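Local structure of xylulose kinase (Bifidobacterium adolescentis ATCC 15703, 3I8B) at residues A[65-70]-A[467-472]; A[156-161]-A[223-228]; A[328-333]-A[372-377]. The protein probably catalyses the transfer of a phosphate from ATP to D-xylulose, giving D-xylulose 5-phosphate and ADP, as an FGGY-family carbohydrate kinase. One frame throughout, in Å; residues are numbered along the deposited sequence.

Interaction 1 of 3, residues A[65-70]-A[467-472]; sequences VSALAV and RQAAWV
Ala469 meets Ala67 and Ala69 where helix 460-474 packs on strand 65-72. The strand lies between 6-12 and 267-273 in the five-stranded mixed sheet, order 3-2-1-4-5, of the ribonuclease H-like fold shared by the actin-like ATPase clan. The CB of Ala469 points at the strand and rests over the backbone between the two strand alanines. It lies 3.8 Å from the N of Leu68. Ala469 CB also meets Ala67 CB at 3.9 Å and Ala69 CB at 4.2 Å. Alternate strand residues turn to the helix, so Leu68 and Val70 face the other way, toward helix 167-175. With alanine methyls at the centre of the contact, the axes of the short segments, strand 67-70 and helix 467-472, approach to 6.7 Å. Their directions differ by 138°, closer to antiparallel than to parallel. No hydrogen bond spans the two segments. Gln468 adds a polar side chain. Its CG is anti to the backbone N (chi1 180°), and the extended chain brings Gln468 OE1 to 3.3 Å from Ala69 CB. That oxygen accepts a hydrogen bond from Gly271 N on the neighbouring strand 267-273. The buried amide oxygen is thus satisfied by the sheet. At the Ala67 end, Ala67 CB also touches the backbone O of Ala469 at 3.6 Å.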
loop_
_atom_site.group_PDB
_atom_site.type_symbol
_atom_site.label_atom_id
_atom_site.label_comp_id
_atom_site.label_asym_id
_atom_site.label_seq_id
_atom_site.Cartn_x
_atom_site.Cartn_y
_atom_site.Cartn_z
ATOM N N VAL A 65 20.899 -19.049 2.837
ATOM C CA VAL A 65 20.297 -17.799 3.276
ATOM C C VAL A 65 20.027 -17.798 4.787
ATOM O O VAL A 65 19.482 -18.763 5.326
ATOM C CB VAL A 65 19.013 -17.497 2.459
ATOM C CG1 VAL A 65 18.291 -16.291 3.004
ATOM C CG2 VAL A 65 19.375 -17.301 0.978
ATOM N N SER A 66 20.409 -16.695 5.444
ATOM C CA SER A 66 20.386 -16.544 6.906
ATOM C C SER A 66 19.154 -15.824 7.487
ATOM O O SER A 66 18.844 -15.957 8.672
ATOM C CB SER A 66 21.653 -15.814 7.356
ATOM O OG SER A 66 22.793 -16.637 7.185
ATOM N N ALA A 67 18.462 -15.046 6.662
ATOM C CA ALA A 67 17.204 -14.429 7.086
ATOM C C ALA A 67 16.388 -14.104 5.850
ATOM O O ALA A 67 16.951 -13.866 4.786
ATOM C CB ALA A 67 17.462 -13.171 7.899
ATOM N N LEU A 68 15.061 -14.099 6.003
ATOM C CA LEU A 68 14.159 -13.874 4.887
ATOM C C LEU A 68 12.952 -13.051 5.359
ATOM O O LEU A 68 12.485 -13.219 6.493
ATOM C CB LEU A 68 13.705 -15.225 4.324
ATOM C CG LEU A 68 12.679 -15.285 3.191
ATOM C CD1 LEU A 68 12.920 -16.556 2.378
ATOM C CD2 LEU A 68 11.221 -15.234 3.680
ATOM N N ALA A 69 12.476 -12.157 4.492
ATOM C CA ALA A 69 11.262 -11.373 4.745
ATOM C C ALA A 69 10.374 -11.352 3.517
ATOM O O ALA A 69 10.862 -11.304 2.383
ATOM C CB ALA A 69 11.605 -9.948 5.134
ATOM N N VAL A 70 9.064 -11.363 3.743
ATOM C CA VAL A 70 8.110 -11.302 2.646
ATOM C C VAL A 70 7.374 -9.965 2.641
ATOM O O VAL A 70 6.726 -9.595 3.618
ATOM C CB VAL A 70 7.086 -12.430 2.740
ATOM C CG1 VAL A 70 6.112 -12.359 1.578
ATOM C CG2 VAL A 70 7.789 -13.764 2.778
ATOM N N ARG A 467 16.247 -5.800 3.058
ATOM C CA ARG A 467 16.808 -4.845 4.015
ATOM C C ARG A 467 16.277 -5.109 5.414
ATOM O O ARG A 467 16.999 -4.988 6.407
ATOM C CB ARG A 467 16.518 -3.394 3.592
ATOM C CG ARG A 467 17.372 -2.355 4.314
ATOM C CD ARG A 467 17.111 -0.906 3.844
ATOM N NE ARG A 467 17.949 0.027 4.600
ATOM C CZ ARG A 467 17.591 1.252 4.986
ATOM N NH1 ARG A 467 16.390 1.727 4.689
ATOM N NH2 ARG A 467 18.439 2.006 5.677
ATOM N N GLN A 468 15.023 -5.509 5.498
ATOM C CA GLN A 468 14.433 -5.773 6.803
ATOM C C GLN A 468 14.975 -7.067 7.385
ATOM O O GLN A 468 15.218 -7.159 8.588
ATOM C CB GLN A 468 12.906 -5.829 6.717
ATOM C CG GLN A 468 12.222 -6.115 8.064
ATOM C CD GLN A 468 10.802 -6.650 7.872
ATOM O OE1 GLN A 468 10.612 -7.770 7.400
ATOM N NE2 GLN A 468 9.802 -5.841 8.234
ATOM N N ALA A 469 15.154 -8.072 6.537
ATOM C CA ALA A 469 15.746 -9.332 6.995
ATOM C C ALA A 469 17.194 -9.105 7.454
ATOM O O ALA A 469 17.621 -9.637 8.483
ATOM C CB ALA A 469 15.690 -10.385 5.898
ATOM N N ALA A 470 17.946 -8.311 6.693
ATOM C CA ALA A 470 19.313 -7.961 7.100
ATOM C C ALA A 470 19.331 -7.136 8.402
ATOM O O ALA A 470 20.192 -7.319 9.273
ATOM C CB ALA A 470 20.037 -7.239 5.983
ATOM N N TRP A 471 18.368 -6.245 8.547
ATOM C CA TRP A 471 18.212 -5.464 9.774
ATOM C C TRP A 471 18.010 -6.369 10.998
ATOM O O TRP A 471 18.720 -6.238 12.006
ATOM C CB TRP A 471 17.027 -4.506 9.607
ATOM C CG TRP A 471 16.838 -3.473 10.705
ATOM C CD1 TRP A 471 17.683 -3.190 11.748
ATOM C CD2 TRP A 471 15.745 -2.551 10.814
ATOM N NE1 TRP A 471 17.165 -2.159 12.513
ATOM C CE2 TRP A 471 15.977 -1.751 11.952
ATOM C CE3 TRP A 471 14.591 -2.331 10.056
ATOM C CZ2 TRP A 471 15.087 -0.744 12.351
ATOM C CZ3 TRP A 471 13.706 -1.342 10.454
ATOM C CH2 TRP A 471 13.960 -0.558 11.592
ATOM N N VAL A 472 17.051 -7.286 10.908
ATOM C CA VAL A 472 16.770 -8.227 11.993
ATOM C C VAL A 472 18.001 -9.107 12.276
ATOM O O VAL A 472 18.418 -9.277 13.424
ATOM C CB VAL A 472 15.546 -9.134 11.670
ATOM C CG1 VAL A 472 15.362 -10.178 12.756
ATOM C CG2 VAL A 472 14.276 -8.283 11.512
#

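Interaction 2 of 3, residues A[156-161]-A[223-228]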
loop_
_atom_site.group_PDB
_atom_site.type_symbol
_atom_site.label_atom_id
_atom_site.label_comp_id
_atom_site.label_asym_id
_atom_site.label_seq_id
_atom_site.Cartn_x
_atom_site.Cartn_y
_atom_site.Cartn_z
ATOM N N GLU A 156 -21.918 -20.126 5.587
ATOM C CA GLU A 156 -21.302 -21.408 5.954
ATOM C C GLU A 156 -19.781 -21.306 6.034
ATOM O O GLU A 156 -19.151 -21.954 6.875
ATOM C CB GLU A 156 -21.681 -22.522 4.971
ATOM C CG GLU A 156 -23.160 -22.863 4.959
ATOM C CD GLU A 156 -24.025 -21.677 4.564
ATOM O OE1 GLU A 156 -23.702 -20.990 3.554
ATOM O OE2 GLU A 156 -25.031 -21.434 5.273
ATOM N N ASN A 157 -19.210 -20.501 5.144
ATOM C CA ASN A 157 -17.768 -20.243 5.111
ATOM C C ASN A 157 -17.305 -19.335 6.241
ATOM O O ASN A 157 -16.235 -19.546 6.814
ATOM C CB ASN A 157 -17.382 -19.581 3.774
ATOM C CG ASN A 157 -17.276 -20.573 2.632
ATOM O OD1 ASN A 157 -17.179 -20.189 1.451
ATOM N ND2 ASN A 157 -17.266 -21.852 2.973
ATOM N N VAL A 158 -18.075 -18.297 6.541
ATOM C CA VAL A 158 -17.627 -17.351 7.547
ATOM C C VAL A 158 -17.561 -18.023 8.912
ATOM O O VAL A 158 -16.663 -17.736 9.709
ATOM C CB VAL A 158 -18.447 -16.054 7.580
ATOM C CG1 VAL A 158 -19.577 -16.132 8.649
ATOM C CG2 VAL A 158 -17.521 -14.885 7.876
ATOM N N LYS A 159 -18.472 -18.967 9.141
ATOM C CA LYS A 159 -18.551 -19.690 10.408
ATOM C C LYS A 159 -17.406 -20.686 10.606
ATOM O O LYS A 159 -17.169 -21.129 11.732
ATOM C CB LYS A 159 -19.894 -20.418 10.535
ATOM C CG LYS A 159 -21.091 -19.492 10.780
ATOM C CD LYS A 159 -22.379 -20.309 10.891
ATOM C CE LYS A 159 -23.617 -19.421 10.787
ATOM N NZ LYS A 159 -24.851 -20.228 10.564
ATOM N N LYS A 160 -16.702 -21.042 9.531
ATOM C CA LYS A 160 -15.544 -21.956 9.641
ATOM C C LYS A 160 -14.229 -21.231 9.973
ATOM O O LYS A 160 -13.206 -21.867 10.222
ATOM C CB LYS A 160 -15.342 -22.743 8.336
ATOM C CG LYS A 160 -16.512 -23.625 7.906
ATOM C CD LYS A 160 -16.118 -24.448 6.676
ATOM C CE LYS A 160 -17.339 -25.002 5.959
ATOM N NZ LYS A 160 -16.972 -25.929 4.845
ATOM N N ILE A 161 -14.242 -19.908 9.915
ATOM C CA ILE A 161 -13.019 -19.141 10.124
ATOM C C ILE A 161 -12.388 -19.485 11.472
ATOM O O ILE A 161 -13.027 -19.320 12.509
ATOM C CB ILE A 161 -13.292 -17.630 10.053
ATOM C CG1 ILE A 161 -13.836 -17.260 8.674
ATOM C CG2 ILE A 161 -12.007 -16.833 10.322
ATOM C CD1 ILE A 161 -13.881 -15.776 8.398
ATOM N N ALA A 223 -24.118 -10.544 11.054
ATOM C CA ALA A 223 -25.046 -10.843 9.971
ATOM C C ALA A 223 -25.261 -12.335 9.789
ATOM O O ALA A 223 -26.366 -12.770 9.463
ATOM C CB ALA A 223 -24.562 -10.229 8.661
ATOM N N ALA A 224 -24.205 -13.120 9.981
ATOM C CA ALA A 224 -24.316 -14.561 9.791
ATOM C C ALA A 224 -24.648 -15.323 11.081
ATOM O O ALA A 224 -25.263 -16.386 11.027
ATOM C CB ALA A 224 -23.035 -15.131 9.128
ATOM N N GLU A 225 -24.275 -14.772 12.234
ATOM C CA GLU A 225 -24.221 -15.580 13.457
ATOM C C GLU A 225 -25.107 -15.127 14.632
ATOM O O GLU A 225 -25.332 -15.898 15.561
ATOM C CB GLU A 225 -22.765 -15.702 13.952
ATOM C CG GLU A 225 -21.764 -16.184 12.885
ATOM C CD GLU A 225 -20.348 -16.425 13.436
ATOM O OE1 GLU A 225 -20.202 -16.892 14.581
ATOM O OE2 GLU A 225 -19.373 -16.166 12.710
ATOM N N GLY A 226 -25.592 -13.892 14.615
ATOM C CA GLY A 226 -26.224 -13.338 15.808
ATOM C C GLY A 226 -25.164 -12.652 16.656
ATOM O O GLY A 226 -23.983 -12.994 16.550
ATOM N N ALA A 227 -25.571 -11.698 17.493
ATOM C CA ALA A 227 -24.628 -10.843 18.216
ATOM C C ALA A 227 -23.669 -11.569 19.162
ATOM O O ALA A 227 -22.454 -11.395 19.051
ATOM C CB ALA A 227 -25.366 -9.725 18.968
ATOM N N LYS A 228 -24.199 -12.347 20.105
ATOM C CA LYS A 228 -23.332 -13.020 21.079
ATOM C C LYS A 228 -22.455 -14.106 20.435
ATOM O O LYS A 228 -21.292 -14.272 20.803
ATOM C CB LYS A 228 -24.123 -13.587 22.277
ATOM C CG LYS A 228 -24.779 -12.533 23.200
ATOM C CD LYS A 228 -23.849 -11.352 23.457
ATOM C CE LYS A 228 -24.535 -10.227 24.249
ATOM N NZ LYS A 228 -25.947 -9.997 23.830
HETATM O O HOH W 1 -27.407 -17.998 10.986
#
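The carbonyl O of Ala224 takes a hydrogen bond from a water at 2.7 Å, while the CE of Lys159 lies against the same oxygen at 3.5 Å. Here the C-terminal ends of two helices pack together, the short helix 155-158 and helix 214-225, beside the turn that leads from 214-225 into helix 227-236. Both belong to the N-terminal half of the FGGY kinase. The water also accepts a weak bond from Lys159 NZ, 3.4 Å away. Lysine and carbonyl are therefore bridged only loosely. No direct hydrogen bond links the two segments.

Lys159 reaches the water with an extended chain. Its CG stands beside its backbone N, anti to the carbonyl carbon (chi1 -72°). The chain runs along Glu225, whose side chain heads the opposite way, and the CG atoms of Lys159 and Glu225 are 4.0 Å apart. This is a meeting of methylenes rather than a salt bridge, since Lys159 NZ and Glu225 OE1 are 7.0 Å apart. Any attraction between the charges is probably weak at this exposed edge.

The apolar part lies deeper. Val158 is buried and also touches Val150, Ala151 and Leu221. A type I beta turn runs from Val158 to Ile161, and the carbonyl O of Val158 is bonded by His233 NE2. Gly226 ends helix 214-225 with positive phi and is the N-cap of helix 227-236. A CB there would jam against the carbonyl O of Glu225. Across the contact, Val158 CG1 sits 3.6 Å from Ala224 CB and 4.1 Å from Glu225 OE2.

Interaction 3 of 3, residues A[328-333]-A[372-377]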
loop_
_atom_site.group_PDB
_atom_site.type_symbol
_atom_site.label_atom_id
_atom_site.label_comp_id
_atom_site.label_asym_id
_atom_site.label_seq_id
_atom_site.Cartn_x
_atom_site.Cartn_y
_atom_site.Cartn_z
ATOM N N ALA A 328 -1.839 8.375 0.254
ATOM C CA ALA A 328 -2.842 9.082 -0.524
ATOM C C ALA A 328 -2.944 8.525 -1.932
ATOM O O ALA A 328 -2.061 8.754 -2.763
ATOM C CB ALA A 328 -2.509 10.560 -0.575
ATOM N N CYS A 329 -4.028 7.808 -2.209
ATOM C CA CYS A 329 -4.261 7.293 -3.554
ATOM C C CYS A 329 -5.030 8.287 -4.418
ATOM O O CYS A 329 -5.995 8.894 -3.966
ATOM C CB CYS A 329 -5.018 5.965 -3.508
ATOM S SG CYS A 329 -4.140 4.688 -2.609
ATOM N N THR A 330 -4.582 8.457 -5.658
ATOM C CA THR A 330 -5.302 9.267 -6.625
ATOM C C THR A 330 -5.744 8.384 -7.794
ATOM O O THR A 330 -4.946 7.631 -8.356
ATOM C CB THR A 330 -4.438 10.446 -7.125
ATOM O OG1 THR A 330 -3.107 9.984 -7.415
ATOM C CG2 THR A 330 -4.370 11.550 -6.069
ATOM N N ILE A 331 -7.023 8.452 -8.143
ATOM C CA ILE A 331 -7.532 7.719 -9.300
ATOM C C ILE A 331 -6.813 8.192 -10.547
ATOM O O ILE A 331 -6.421 7.405 -11.412
ATOM C CB ILE A 331 -9.025 7.997 -9.527
ATOM C CG1 ILE A 331 -9.847 7.574 -8.306
ATOM C CG2 ILE A 331 -9.498 7.303 -10.806
ATOM C CD1 ILE A 331 -9.977 6.079 -8.161
ATOM N N ASN A 332 -6.634 9.502 -10.623
ATOM C CA ASN A 332 -6.106 10.113 -11.826
ATOM C C ASN A 332 -4.633 10.466 -11.743
ATOM O O ASN A 332 -4.238 11.468 -11.141
ATOM C CB ASN A 332 -6.959 11.320 -12.205
ATOM C CG ASN A 332 -8.390 10.923 -12.500
ATOM O OD1 ASN A 332 -8.692 10.418 -13.580
ATOM N ND2 ASN A 332 -9.269 11.105 -11.524
ATOM N N GLY A 333 -3.823 9.621 -12.362
ATOM C CA GLY A 333 -2.406 9.895 -12.483
ATOM C C GLY A 333 -2.101 10.102 -13.946
ATOM O O GLY A 333 -2.601 11.031 -14.570
ATOM N N ASP A 372 -13.794 10.572 -13.538
ATOM C CA ASP A 372 -14.356 9.421 -12.834
ATOM C C ASP A 372 -14.209 9.528 -11.312
ATOM O O ASP A 372 -14.099 8.518 -10.619
ATOM C CB ASP A 372 -13.701 8.129 -13.341
ATOM C CG ASP A 372 -13.781 7.992 -14.856
ATOM O OD1 ASP A 372 -14.863 7.636 -15.366
ATOM O OD2 ASP A 372 -12.767 8.252 -15.539
ATOM N N GLY A 373 -14.207 10.753 -10.795
ATOM C CA GLY A 373 -14.111 10.985 -9.364
ATOM C C GLY A 373 -12.681 10.971 -8.846
ATOM O O GLY A 373 -11.733 10.954 -9.635
ATOM N N GLU A 374 -12.523 11.006 -7.525
ATOM C CA GLU A 374 -11.200 10.869 -6.906
ATOM C C GLU A 374 -11.260 10.193 -5.546
ATOM O O GLU A 374 -12.279 10.284 -4.837
ATOM C CB GLU A 374 -10.483 12.221 -6.763
ATOM C CG GLU A 374 -9.410 12.502 -7.822
ATOM C CD GLU A 374 -8.339 11.431 -7.889
ATOM O OE1 GLU A 374 -8.212 10.647 -6.916
ATOM O OE2 GLU A 374 -7.623 11.376 -8.911
ATOM N N ARG A 375 -10.165 9.506 -5.205
ATOM C CA ARG A 375 -9.941 8.973 -3.872
ATOM C C ARG A 375 -9.434 10.101 -2.966
ATOM O O ARG A 375 -9.877 10.247 -1.829
ATOM C CB ARG A 375 -8.891 7.855 -3.911
ATOM C CG ARG A 375 -9.385 6.483 -4.350
ATOM C CD ARG A 375 -10.038 5.702 -3.199
ATOM N NE ARG A 375 -9.144 5.517 -2.048
ATOM C CZ ARG A 375 -8.350 4.462 -1.859
ATOM N NH1 ARG A 375 -8.320 3.472 -2.744
ATOM N NH2 ARG A 375 -7.586 4.389 -0.773
ATOM N N THR A 376 -8.493 10.893 -3.478
ATOM C CA THR A 376 -7.933 12.007 -2.722
ATOM C C THR A 376 -7.964 13.266 -3.589
ATOM O O THR A 376 -7.296 13.317 -4.626
ATOM C CB THR A 376 -6.476 11.711 -2.286
ATOM O OG1 THR A 376 -6.424 10.470 -1.566
ATOM C CG2 THR A 376 -5.937 12.824 -1.395
ATOM N N PRO A 377 -8.770 14.274 -3.200
ATOM C CA PRO A 377 -9.643 14.310 -2.015
ATOM C C PRO A 377 -10.805 13.321 -2.172
ATOM O O PRO A 377 -10.978 12.772 -3.249
ATOM C CB PRO A 377 -10.179 15.752 -1.997
ATOM C CG PRO A 377 -9.629 16.439 -3.247
ATOM C CD PRO A 377 -9.059 15.377 -4.132
HETATM O O HOH W 2 -5.507 13.396 -9.657
#
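Glu374 bends at chi2 (-56°), which turns its carboxylate back toward the backbone of Ile331 and Asn332. Each oxygen then takes one backbone N-H on its syn side. Ile331 N bonds OE1 of Glu374 at 2.8 Å, and Asn332 N bonds OE2 of Glu374 at 2.7 Å. Both donors lie somewhat out of the carboxylate plane.

Each oxygen has a further donor. Arg375 N reaches OE1 on the anti side, from the same face as Ile331 N. The ND2 of Asn332 comes to Glu374 OE2 from above the plane, at 3.1 Å, with the amide and carboxylate planes 73° apart. This ND2 also bonds Phe371 O. A water joins OE2 to Asn332 O. So many bonds fix the rotation of this buried carboxylate and would probably favour its ionised form.

The glutamate thus ties the loop between strands 366-368 and 385-387 to the turn that follows strand 324-330, a strand of a seven-stranded mixed sheet in this FGGY kinase. On the strand itself, the OG1 of Thr376 donates to Cys329 O at 2.9 Å, tilted 34° from the carbonyl plane. Arg375 bends at chi2 and chi3 and lays one guanidinium face against Cys329 CB, 4.0 Å from the plane. Its side chain is about 7 Å from that of His75, a predicted substrate-binding residue. Ile331 crosses Arg375 at about a right angle, its CD1 3.9 Å from Arg375 CG.

In the fold
Along the chain, strand 65-72 comes first. It meets helix 460-474 almost 400 residues later, so interaction 1 closes the largest loop and joins the N-terminal and C-terminal parts of the kinase. Interactions 2 and 3 both nest inside that loop. Interaction 2 closes first, bringing helix 155-158 and the turn after it to the end of helix 214-225 in the N-terminal part. Interaction 3 follows in series, tying the end of strand 324-330 and the turn beyond it to the loop 369-384 in the C-terminal part. No two contacts touch. The centres of interactions 1 and 3 are 34 Å apart, on opposite sides of the chain's centre.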